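Local structure of alpha-fucosidase (Bifidobacterium bifidum, 2EAB) at residues M546-G551 / G572-T577; L558-A563 / T577-L582. The protein probably hydrolyses alpha-L-fucosidic linkages, the present chain being the family 95 glycoside hydrolase catalytic portion of a longer protein. All blocks are in the same frame, centred on the assembly; numbering follows the deposited sequence.

Contact 1. Residues M546-G551 / G572-T577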
loop_
_atom_site.group_PDB
_atom_site.type_symbol
_atom_site.label_atom_id
_atom_site.label_comp_id
_atom_site.label_asym_id
_atom_site.label_seq_id
_atom_site.Cartn_x
_atom_site.Cartn_y
_atom_site.Cartn_z
ATOM N N MET A 546 23.066 15.565 -0.486
ATOM C CA MET A 546 23.230 14.160 -0.878
ATOM C C MET A 546 23.960 13.918 -2.195
ATOM O O MET A 546 24.741 12.969 -2.303
ATOM C CB MET A 546 21.879 13.443 -0.891
ATOM C CG MET A 546 21.119 13.511 0.435
ATOM S SD MET A 546 21.950 12.695 1.805
ATOM C CE MET A 546 21.794 10.976 1.330
ATOM N N LEU A 547 23.697 14.750 -3.201
ATOM C CA LEU A 547 24.294 14.557 -4.525
ATOM C C LEU A 547 25.756 14.964 -4.560
ATOM O O LEU A 547 26.162 15.917 -3.896
ATOM C CB LEU A 547 23.524 15.351 -5.585
ATOM C CG LEU A 547 22.066 14.943 -5.815
ATOM C CD1 LEU A 547 21.418 15.813 -6.876
ATOM C CD2 LEU A 547 21.966 13.470 -6.192
ATOM N N HIS A 548 26.548 14.239 -5.343
ATOM C CA HIS A 548 27.921 14.648 -5.613
ATOM C C HIS A 548 28.294 14.311 -7.048
ATOM O O HIS A 548 27.608 13.527 -7.702
ATOM C CB HIS A 548 28.909 14.064 -4.577
ATOM C CG HIS A 548 29.367 12.659 -4.848
ATOM N ND1 HIS A 548 30.521 12.149 -4.290
ATOM C CD2 HIS A 548 28.836 11.656 -5.590
ATOM C CE1 HIS A 548 30.690 10.902 -4.691
ATOM N NE2 HIS A 548 29.680 10.576 -5.479
ATOM N N LYS A 549 29.357 14.934 -7.543
ATOM C CA LYS A 549 29.934 14.540 -8.819
ATOM C C LYS A 549 30.603 13.186 -8.624
ATOM O O LYS A 549 31.442 13.025 -7.731
ATOM C CB LYS A 549 30.953 15.573 -9.302
ATOM C CG LYS A 549 31.733 15.127 -10.529
ATOM C CD LYS A 549 32.651 16.215 -11.055
ATOM C CE LYS A 549 33.463 15.723 -12.253
ATOM N NZ LYS A 549 32.615 15.231 -13.388
ATOM N N ALA A 550 30.215 12.217 -9.446
ATOM C CA ALA A 550 30.757 10.868 -9.357
ATOM C C ALA A 550 32.259 10.838 -9.586
ATOM O O ALA A 550 32.810 11.663 -10.323
ATOM C CB ALA A 550 30.075 9.963 -10.355
ATOM N N GLY A 551 32.907 9.883 -8.930
ATOM C CA GLY A 551 34.262 9.493 -9.274
ATOM C C GLY A 551 34.271 8.651 -10.534
ATOM O O GLY A 551 33.222 8.380 -11.133
ATOM N N GLY A 572 28.462 -0.747 -1.080
ATOM C CA GLY A 572 28.593 0.689 -1.269
ATOM C C GLY A 572 29.309 1.029 -2.554
ATOM O O GLY A 572 30.530 0.921 -2.641
ATOM N N THR A 573 28.535 1.418 -3.560
ATOM C CA THR A 573 29.079 1.871 -4.837
ATOM C C THR A 573 28.834 3.371 -5.000
ATOM O O THR A 573 28.170 3.998 -4.165
ATOM C CB THR A 573 28.469 1.103 -6.031
ATOM O OG1 THR A 573 27.069 1.394 -6.132
ATOM C CG2 THR A 573 28.652 -0.397 -5.862
ATOM N N ASP A 574 29.377 3.941 -6.074
ATOM C CA ASP A 574 29.222 5.362 -6.343
ATOM C C ASP A 574 27.881 5.598 -7.035
ATOM O O ASP A 574 27.787 5.666 -8.265
ATOM C CB ASP A 574 30.398 5.870 -7.179
ATOM C CG ASP A 574 30.506 7.380 -7.193
ATOM O OD1 ASP A 574 29.540 8.076 -6.808
ATOM O OD2 ASP A 574 31.581 7.878 -7.589
ATOM N N GLY A 575 26.838 5.702 -6.218
ATOM C CA GLY A 575 25.475 5.749 -6.715
ATOM C C GLY A 575 25.073 4.432 -7.341
ATOM O O GLY A 575 25.841 3.465 -7.351
ATOM N N ASN A 576 23.858 4.400 -7.870
ATOM C CA ASN A 576 23.356 3.269 -8.642
ATOM C C ASN A 576 22.061 3.674 -9.331
ATOM O O ASN A 576 21.509 4.739 -9.064
ATOM C CB ASN A 576 23.202 1.986 -7.793
ATOM C CG ASN A 576 22.265 2.156 -6.606
ATOM O OD1 ASN A 576 21.312 2.943 -6.638
ATOM N ND2 ASN A 576 22.523 1.390 -5.549
ATOM N N THR A 577 21.580 2.815 -10.215
ATOM C CA THR A 577 20.403 3.121 -11.014
ATOM C C THR A 577 19.148 3.236 -10.149
ATOM O O THR A 577 18.296 4.094 -10.402
ATOM C CB THR A 577 20.233 2.069 -12.100
ATOM O OG1 THR A 577 21.436 2.048 -12.876
ATOM C CG2 THR A 577 19.037 2.372 -13.005
#

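Contact 2. Residues L558-A563 / T577-L582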
loop_
_atom_site.group_PDB
_atom_site.type_symbol
_atom_site.label_atom_id
_atom_site.label_comp_id
_atom_site.label_asym_id
_atom_site.label_seq_id
_atom_site.Cartn_x
_atom_site.Cartn_y
_atom_site.Cartn_z
ATOM N N LEU A 558 26.210 13.413 -11.899
ATOM C CA LEU A 558 25.926 13.431 -10.470
ATOM C C LEU A 558 25.400 12.065 -10.070
ATOM O O LEU A 558 24.637 11.448 -10.818
ATOM C CB LEU A 558 24.873 14.482 -10.113
ATOM C CG LEU A 558 25.228 15.960 -10.254
ATOM C CD1 LEU A 558 24.012 16.806 -9.904
ATOM C CD2 LEU A 558 26.416 16.336 -9.373
ATOM N N THR A 559 25.810 11.592 -8.898
ATOM C CA THR A 559 25.173 10.437 -8.278
ATOM C C THR A 559 24.780 10.794 -6.852
ATOM O O THR A 559 25.085 11.882 -6.358
ATOM C CB THR A 559 26.090 9.192 -8.223
ATOM O OG1 THR A 559 27.194 9.459 -7.351
ATOM C CG2 THR A 559 26.586 8.780 -9.611
ATOM N N THR A 560 24.115 9.854 -6.192
ATOM C CA THR A 560 23.720 10.032 -4.801
ATOM C C THR A 560 24.805 9.588 -3.818
ATOM O O THR A 560 24.557 9.513 -2.614
ATOM C CB THR A 560 22.434 9.250 -4.496
ATOM O OG1 THR A 560 22.616 7.881 -4.878
ATOM C CG2 THR A 560 21.260 9.823 -5.268
ATOM N N GLY A 561 26.009 9.308 -4.310
ATOM C CA GLY A 561 27.088 8.860 -3.434
ATOM C C GLY A 561 26.887 7.426 -2.988
ATOM O O GLY A 561 26.240 6.633 -3.681
ATOM N N VAL A 562 27.430 7.090 -1.821
ATOM C CA VAL A 562 27.449 5.698 -1.386
ATOM C C VAL A 562 26.042 5.088 -1.368
ATOM O O VAL A 562 25.108 5.657 -0.792
ATOM C CB VAL A 562 28.232 5.515 -0.066
ATOM C CG1 VAL A 562 27.558 6.223 1.085
ATOM C CG2 VAL A 562 28.442 4.046 0.231
ATOM N N ALA A 563 25.902 3.947 -2.029
ATOM C CA ALA A 563 24.592 3.328 -2.192
ATOM C C ALA A 563 24.678 1.830 -2.379
ATOM O O ALA A 563 25.654 1.313 -2.940
ATOM C CB ALA A 563 23.850 3.957 -3.366
ATOM N N THR A 577 21.580 2.815 -10.215
ATOM C CA THR A 577 20.403 3.121 -11.014
ATOM C C THR A 577 19.148 3.236 -10.149
ATOM O O THR A 577 18.296 4.094 -10.402
ATOM C CB THR A 577 20.233 2.069 -12.100
ATOM O OG1 THR A 577 21.436 2.048 -12.876
ATOM C CG2 THR A 577 19.037 2.372 -13.005
ATOM N N TYR A 578 19.050 2.386 -9.128
ATOM C CA TYR A 578 17.967 2.427 -8.153
ATOM C C TYR A 578 17.801 3.841 -7.568
ATOM O O TYR A 578 16.749 4.480 -7.724
ATOM C CB TYR A 578 18.238 1.355 -7.080
ATOM C CG TYR A 578 17.620 1.604 -5.726
ATOM C CD1 TYR A 578 16.238 1.612 -5.547
ATOM C CD2 TYR A 578 18.430 1.801 -4.609
ATOM C CE1 TYR A 578 15.678 1.850 -4.288
ATOM C CE2 TYR A 578 17.886 2.033 -3.357
ATOM C CZ TYR A 578 16.517 2.055 -3.199
ATOM O OH TYR A 578 16.013 2.312 -1.941
ATOM N N GLU A 579 18.855 4.358 -6.943
ATOM C CA GLU A 579 18.747 5.666 -6.295
ATOM C C GLU A 579 18.642 6.817 -7.285
ATOM O O GLU A 579 17.865 7.748 -7.074
ATOM C CB GLU A 579 19.896 5.910 -5.317
ATOM C CG GLU A 579 19.845 5.010 -4.091
ATOM C CD GLU A 579 20.584 5.566 -2.882
ATOM O OE1 GLU A 579 21.297 6.584 -3.003
ATOM O OE2 GLU A 579 20.461 4.967 -1.792
ATOM N N SER A 580 19.417 6.760 -8.365
ATOM C CA SER A 580 19.354 7.823 -9.365
ATOM C C SER A 580 18.002 7.895 -10.054
ATOM O O SER A 580 17.520 8.992 -10.339
ATOM C CB SER A 580 20.483 7.706 -10.384
ATOM O OG SER A 580 21.717 7.984 -9.754
ATOM N N SER A 581 17.382 6.744 -10.303
ATOM C CA SER A 581 16.050 6.735 -10.908
ATOM C C SER A 581 15.035 7.393 -9.986
ATOM O O SER A 581 14.170 8.153 -10.439
ATOM C CB SER A 581 15.604 5.314 -11.246
ATOM O OG SER A 581 16.429 4.759 -12.255
ATOM N N LEU A 582 15.154 7.106 -8.693
ATOM C CA LEU A 582 14.251 7.683 -7.707
ATOM C C LEU A 582 14.465 9.186 -7.543
ATOM O O LEU A 582 13.500 9.953 -7.465
ATOM C CB LEU A 582 14.389 6.975 -6.359
ATOM C CG LEU A 582 13.817 5.557 -6.323
ATOM C CD1 LEU A 582 14.126 4.909 -4.991
ATOM C CD2 LEU A 582 12.317 5.543 -6.594
HETATM O O HOH W 1 23.264 9.218 -11.415
HETATM O O HOH W 2 22.537 6.057 -0.134
#

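Contact 1. Residues M546-G551 / G572-T577
Two first torsions bring His-548 and Asp-574 together: the histidine carries CG between its backbone N and its carbonyl carbon (chi1 83°), while the aspartate holds CG anti to its own N (chi1 -165°), beside the carbonyl carbon, which turns the carboxylate toward 546-551. The carboxylate then works as a fork. OD1 accepts a hydrogen bond from NE2 of His-548 at 2.8 Å, almost straight and lying in the ring plane at the imidazole edge, with ring and carboxylate planes turned 56° apart. OD2 accepts from the backbone N of Gly-551, also at 2.8 Å but more bent. Both donors come to the syn sides, tilted somewhat out of the carboxylate plane. Beside the fork, CB of Ala-550 rests 3.8 Å from OD2. OG1 of Thr-559 gives OD1 a second hydrogen bond, so three donors hold this buried carboxylate and fix its rotation; they would be expected to stabilise its charged form. Helix 103-113 brings Asn-109 and Ala-113 against the histidine and Leu-112 against the aspartate. The arrangement is a His-carboxylate hydrogen bond joining the two outer strands of a three-stranded antiparallel sheet, across the middle strand 558-565, in the family 95 catalytic region.

Contact 2. Residues L558-A563 / T577-L582
Thr-560 and Glu-579 meet through a short hydrogen bond, the threonine OG1 donating to OE1 at 2.6 Å. The hydroxyl comes to the anti side of that oxygen, 16° out of the carboxylate plane, and OG1 also touches the glutamate's CB, at 3.4 Å. On the same carboxylate, the methyl CB of Ala-563 packs 3.7 Å from CD. The other oxygen, OE2, is reached by a water at 2.9 Å, which also lies 2.7 Å from the carbonyl O of Val-562. Glu-579 can stretch this far because its chain runs extended beyond CG (chi2 -157°). With an alanine here, the Thr-560 hydroxyl would probably lose its acceptor and the water its OE2 partner, and a gap would open beside the Ala-563 methyl. The joint lies where the interrupted middle strand 558-565 of the three-stranded sheet packs against the first turn of helix 577-596, within the family 95 catalytic region. Next along the helix, a second water bridges the segments, donating to the carbonyl O of Leu-558 and accepting from Ser-580 OG at 2.6 Å. Behind this shell, an ST turn sits at the break in the strand, Thr-559 OG1 accepting from the backbone N of Gly-561 at 3.3 Å while that hydroxyl is also hydrogen-bonded to the Asp-574 carboxylate. On the helix side, Asn-576 caps the N terminus by holding the backbone N of Glu-579 through OD1.

Following the chain, helix 525-546 gives way to strand 548-549, the first half of contact 1; strand 558-565 then turns back beside it, supplying the first half of contact 2. Strand 572-574 returns to close contact 1 over a span of 20 residues, and helix 577-596, starting after two intervening residues, closes contact 2 over 13. The segments alternate, so the two closures cross rather than nest, and they share Thr-577. Their centres lie about 6 Å apart. Between them the backbone N of Gly-575 lies 2.8 Å from O of Gly-561, a probable hydrogen bond. Together they tie all three strands of the sheet to the start of the following helix.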